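Local atomic coordinates of interpain A (Prevotella intermedia, PDB entry 3BB7), a protein that probably acts as a secreted cysteine protease of the C10 peptidase family, here as its proenzyme fragment with an inactivated nucleophile. Residues Ile271-Val282 / Val290-Leu298. The protein carries 1 engineered substitution. Sequence-based numbering, arbitrary orientation.
Sequences IDGYNKAGLVSV and VDGYYKIDL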
# COMPACT_ATOMS: atom_id res chain seq x y z
N ILE A 271 -5.18 1.30 -1.55
CA ILE A 271 -6.50 1.79 -1.12
C ILE A 271 -7.52 1.04 -1.94
O ILE A 271 -7.55 1.14 -3.18
CB ILE A 271 -6.69 3.31 -1.32
CG1 ILE A 271 -5.70 4.08 -0.41
CG2 ILE A 271 -8.19 3.72 -1.08
CD1 ILE A 271 -5.66 5.56 -0.74
N ASP A 272 -8.39 0.31 -1.25
CA ASP A 272 -9.33 -0.54 -1.95
C ASP A 272 -10.77 -0.34 -1.53
O ASP A 272 -11.62 -1.21 -1.74
CB ASP A 272 -8.92 -2.02 -1.87
CG ASP A 272 -9.02 -2.60 -0.49
OD1 ASP A 272 -9.00 -3.85 -0.40
OD2 ASP A 272 -9.14 -1.84 0.51
N GLY A 273 -11.07 0.84 -1.00
CA GLY A 273 -12.48 1.17 -0.68
C GLY A 273 -12.51 2.45 0.14
O GLY A 273 -11.46 3.03 0.47
N TYR A 274 -13.71 2.85 0.54
CA TYR A 274 -13.90 3.97 1.45
C TYR A 274 -15.26 3.86 2.08
O TYR A 274 -16.14 3.19 1.53
CB TYR A 274 -13.75 5.32 0.76
CG TYR A 274 -14.71 5.62 -0.38
CD1 TYR A 274 -14.35 5.38 -1.71
CD2 TYR A 274 -15.98 6.14 -0.14
CE1 TYR A 274 -15.23 5.66 -2.73
CE2 TYR A 274 -16.86 6.42 -1.16
CZ TYR A 274 -16.47 6.21 -2.47
OH TYR A 274 -17.33 6.49 -3.49
N ASN A 275 -15.41 4.48 3.24
CA ASN A 275 -16.71 4.46 3.91
C ASN A 275 -17.40 5.82 3.80
O ASN A 275 -16.86 6.77 3.20
CB ASN A 275 -16.62 3.91 5.36
CG ASN A 275 -15.91 4.83 6.34
OD1 ASN A 275 -15.64 6.00 6.06
ND2 ASN A 275 -15.59 4.29 7.53
N LYS A 276 -18.61 5.91 4.34
CA LYS A 276 -19.39 7.13 4.24
C LYS A 276 -18.75 8.34 4.91
O LYS A 276 -19.00 9.47 4.52
CB LYS A 276 -20.79 6.90 4.81
CG LYS A 276 -21.56 5.95 3.99
CD LYS A 276 -22.96 5.84 4.57
CE LYS A 276 -23.85 4.97 3.72
NZ LYS A 276 -25.15 4.70 4.47
N ALA A 277 -17.94 8.09 5.94
CA ALA A 277 -17.26 9.15 6.64
C ALA A 277 -15.90 9.50 6.01
O ALA A 277 -15.18 10.34 6.54
CB ALA A 277 -17.09 8.75 8.08
N GLY A 278 -15.58 8.89 4.86
CA GLY A 278 -14.40 9.27 4.10
C GLY A 278 -13.12 8.54 4.51
O GLY A 278 -12.07 8.79 3.91
N LEU A 279 -13.17 7.67 5.53
CA LEU A 279 -12.00 6.78 5.77
C LEU A 279 -11.78 5.84 4.59
O LEU A 279 -12.74 5.42 3.93
CB LEU A 279 -12.18 5.96 7.05
CG LEU A 279 -11.95 6.72 8.36
CD1 LEU A 279 -13.03 7.74 8.60
CD2 LEU A 279 -11.85 5.70 9.49
N VAL A 280 -10.52 5.51 4.31
CA VAL A 280 -10.23 4.62 3.19
C VAL A 280 -9.88 3.22 3.69
O VAL A 280 -9.23 3.07 4.74
CB VAL A 280 -9.12 5.20 2.29
CG1 VAL A 280 -9.62 6.46 1.60
CG2 VAL A 280 -7.83 5.48 3.09
N SER A 281 -10.30 2.19 2.95
CA SER A 281 -9.90 0.84 3.21
C SER A 281 -8.48 0.66 2.73
O SER A 281 -8.17 0.96 1.57
CB SER A 281 -10.83 -0.12 2.49
OG SER A 281 -10.45 -1.47 2.71
N VAL A 282 -7.62 0.18 3.62
CA VAL A 282 -6.19 0.04 3.35
C VAL A 282 -5.74 -1.41 3.52
O VAL A 282 -6.06 -2.07 4.53
CB VAL A 282 -5.36 0.90 4.30
CG1 VAL A 282 -3.86 0.75 4.05
CG2 VAL A 282 -5.75 2.39 4.20
N VAL A 290 -3.11 -5.50 10.62
CA VAL A 290 -3.77 -4.20 10.81
C VAL A 290 -4.44 -3.56 9.59
O VAL A 290 -4.71 -2.37 9.60
CB VAL A 290 -2.91 -3.20 11.67
CG1 VAL A 290 -2.62 -3.78 13.06
CG2 VAL A 290 -1.60 -2.77 10.98
N ASP A 291 -4.78 -4.38 8.60
CA ASP A 291 -5.61 -3.88 7.49
C ASP A 291 -6.93 -3.38 8.09
O ASP A 291 -7.43 -3.93 9.09
CB ASP A 291 -5.89 -4.95 6.42
CG ASP A 291 -4.66 -5.35 5.63
OD1 ASP A 291 -3.61 -4.69 5.78
OD2 ASP A 291 -4.78 -6.31 4.82
N GLY A 292 -7.47 -2.31 7.52
CA GLY A 292 -8.70 -1.70 8.06
C GLY A 292 -8.98 -0.38 7.38
O GLY A 292 -8.45 -0.12 6.29
N TYR A 293 -9.80 0.46 8.01
CA TYR A 293 -10.16 1.77 7.46
C TYR A 293 -9.43 2.86 8.22
O TYR A 293 -9.43 2.89 9.46
CB TYR A 293 -11.66 1.97 7.57
CG TYR A 293 -12.46 1.24 6.50
CD1 TYR A 293 -13.04 1.94 5.45
CD2 TYR A 293 -12.61 -0.13 6.54
CE1 TYR A 293 -13.81 1.27 4.49
CE2 TYR A 293 -13.38 -0.82 5.58
CZ TYR A 293 -13.94 -0.10 4.54
OH TYR A 293 -14.72 -0.78 3.62
N TYR A 294 -8.82 3.76 7.47
CA TYR A 294 -7.93 4.78 8.04
C TYR A 294 -8.15 6.14 7.42
O TYR A 294 -8.48 6.24 6.24
CB TYR A 294 -6.47 4.35 7.81
CG TYR A 294 -6.13 3.11 8.63
CD1 TYR A 294 -5.70 3.23 9.95
CD2 TYR A 294 -6.27 1.81 8.11
CE1 TYR A 294 -5.44 2.13 10.75
CE2 TYR A 294 -5.98 0.67 8.91
CZ TYR A 294 -5.54 0.86 10.23
OH TYR A 294 -5.29 -0.21 11.06
N LYS A 295 -7.95 7.19 8.19
CA LYS A 295 -8.02 8.54 7.63
C LYS A 295 -6.79 8.90 6.81
O LYS A 295 -5.64 8.74 7.26
CB LYS A 295 -8.20 9.55 8.76
CG LYS A 295 -9.63 9.53 9.33
CD LYS A 295 -9.90 10.70 10.22
CE LYS A 295 -11.39 10.87 10.45
NZ LYS A 295 -12.07 11.70 9.42
N ILE A 296 -7.03 9.42 5.62
CA ILE A 296 -5.98 10.07 4.84
C ILE A 296 -6.35 11.52 4.47
O ILE A 296 -5.47 12.31 4.09
CB ILE A 296 -5.52 9.32 3.58
CG1 ILE A 296 -6.65 9.25 2.56
CG2 ILE A 296 -4.93 7.92 3.96
CD1 ILE A 296 -6.20 8.86 1.14
N ASP A 297 -7.63 11.88 4.56
CA ASP A 297 -8.00 13.25 4.18
C ASP A 297 -7.20 14.31 4.93
O ASP A 297 -6.73 15.29 4.34
CB ASP A 297 -9.51 13.50 4.32
CG ASP A 297 -10.08 13.11 5.69
OD1 ASP A 297 -9.35 12.63 6.59
OD2 ASP A 297 -11.31 13.30 5.86
N LEU A 298 -6.98 14.07 6.21
CA LEU A 298 -6.28 15.03 7.06
C LEU A 298 -4.75 15.01 6.89
O LEU A 298 -4.05 15.79 7.55
CB LEU A 298 -6.65 14.80 8.53
CG LEU A 298 -6.80 13.38 9.07
CD1 LEU A 298 -5.60 12.50 8.83
CD2 LEU A 298 -7.13 13.43 10.57
O HOH W 1 -16.85 0.81 2.90
O HOH W 2 -12.33 11.01 6.75
O HOH W 3 -14.94 11.13 9.15
O HOH W 4 -9.93 9.96 5.15
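Tyr293 lies across strand 280-282 and meets Ser281 in a CH-pi contact, with CB of Ser281 3.9 Å from the ring centroid and 18° off the ring normal. Its CG stands anti to the carbonyl carbon (chi1 -78°), which carries the ring over its own hairpin to the end of strand 271-274, where the ring edge meets Tyr274 C and Asn275 N (Tyr293 CE1 to Asn275 N, 3.8 Å). The Asn275 amide runs nearly parallel to the ring, the planes 15° apart, displaced to the side opposite Ser281 CB. One water links Tyr293 OH to Tyr274 O. Leu279 packs beside Tyr293, its CG 3.8 Å from CG of Lys295. On the other sheet face, Val282 CG2 meets Tyr294 CD2 at 4.0 Å. Paired bonds between Val280 and Tyr294, with Val280 N to Tyr294 O at 2.9 Å, fix the register of this antiparallel beta hairpin of the C10 peptidase part, within a large antiparallel sheet that strand 35-39 extends through Val38. Lys295 NZ reaches Ala277 O through two waters, one also bound to Asp297 OD2. Backbone hydrogen bonds thus join the three strands, side chains pack on both faces, and waters bridge polar atoms near the turn and at the Tyr293 hydroxyl.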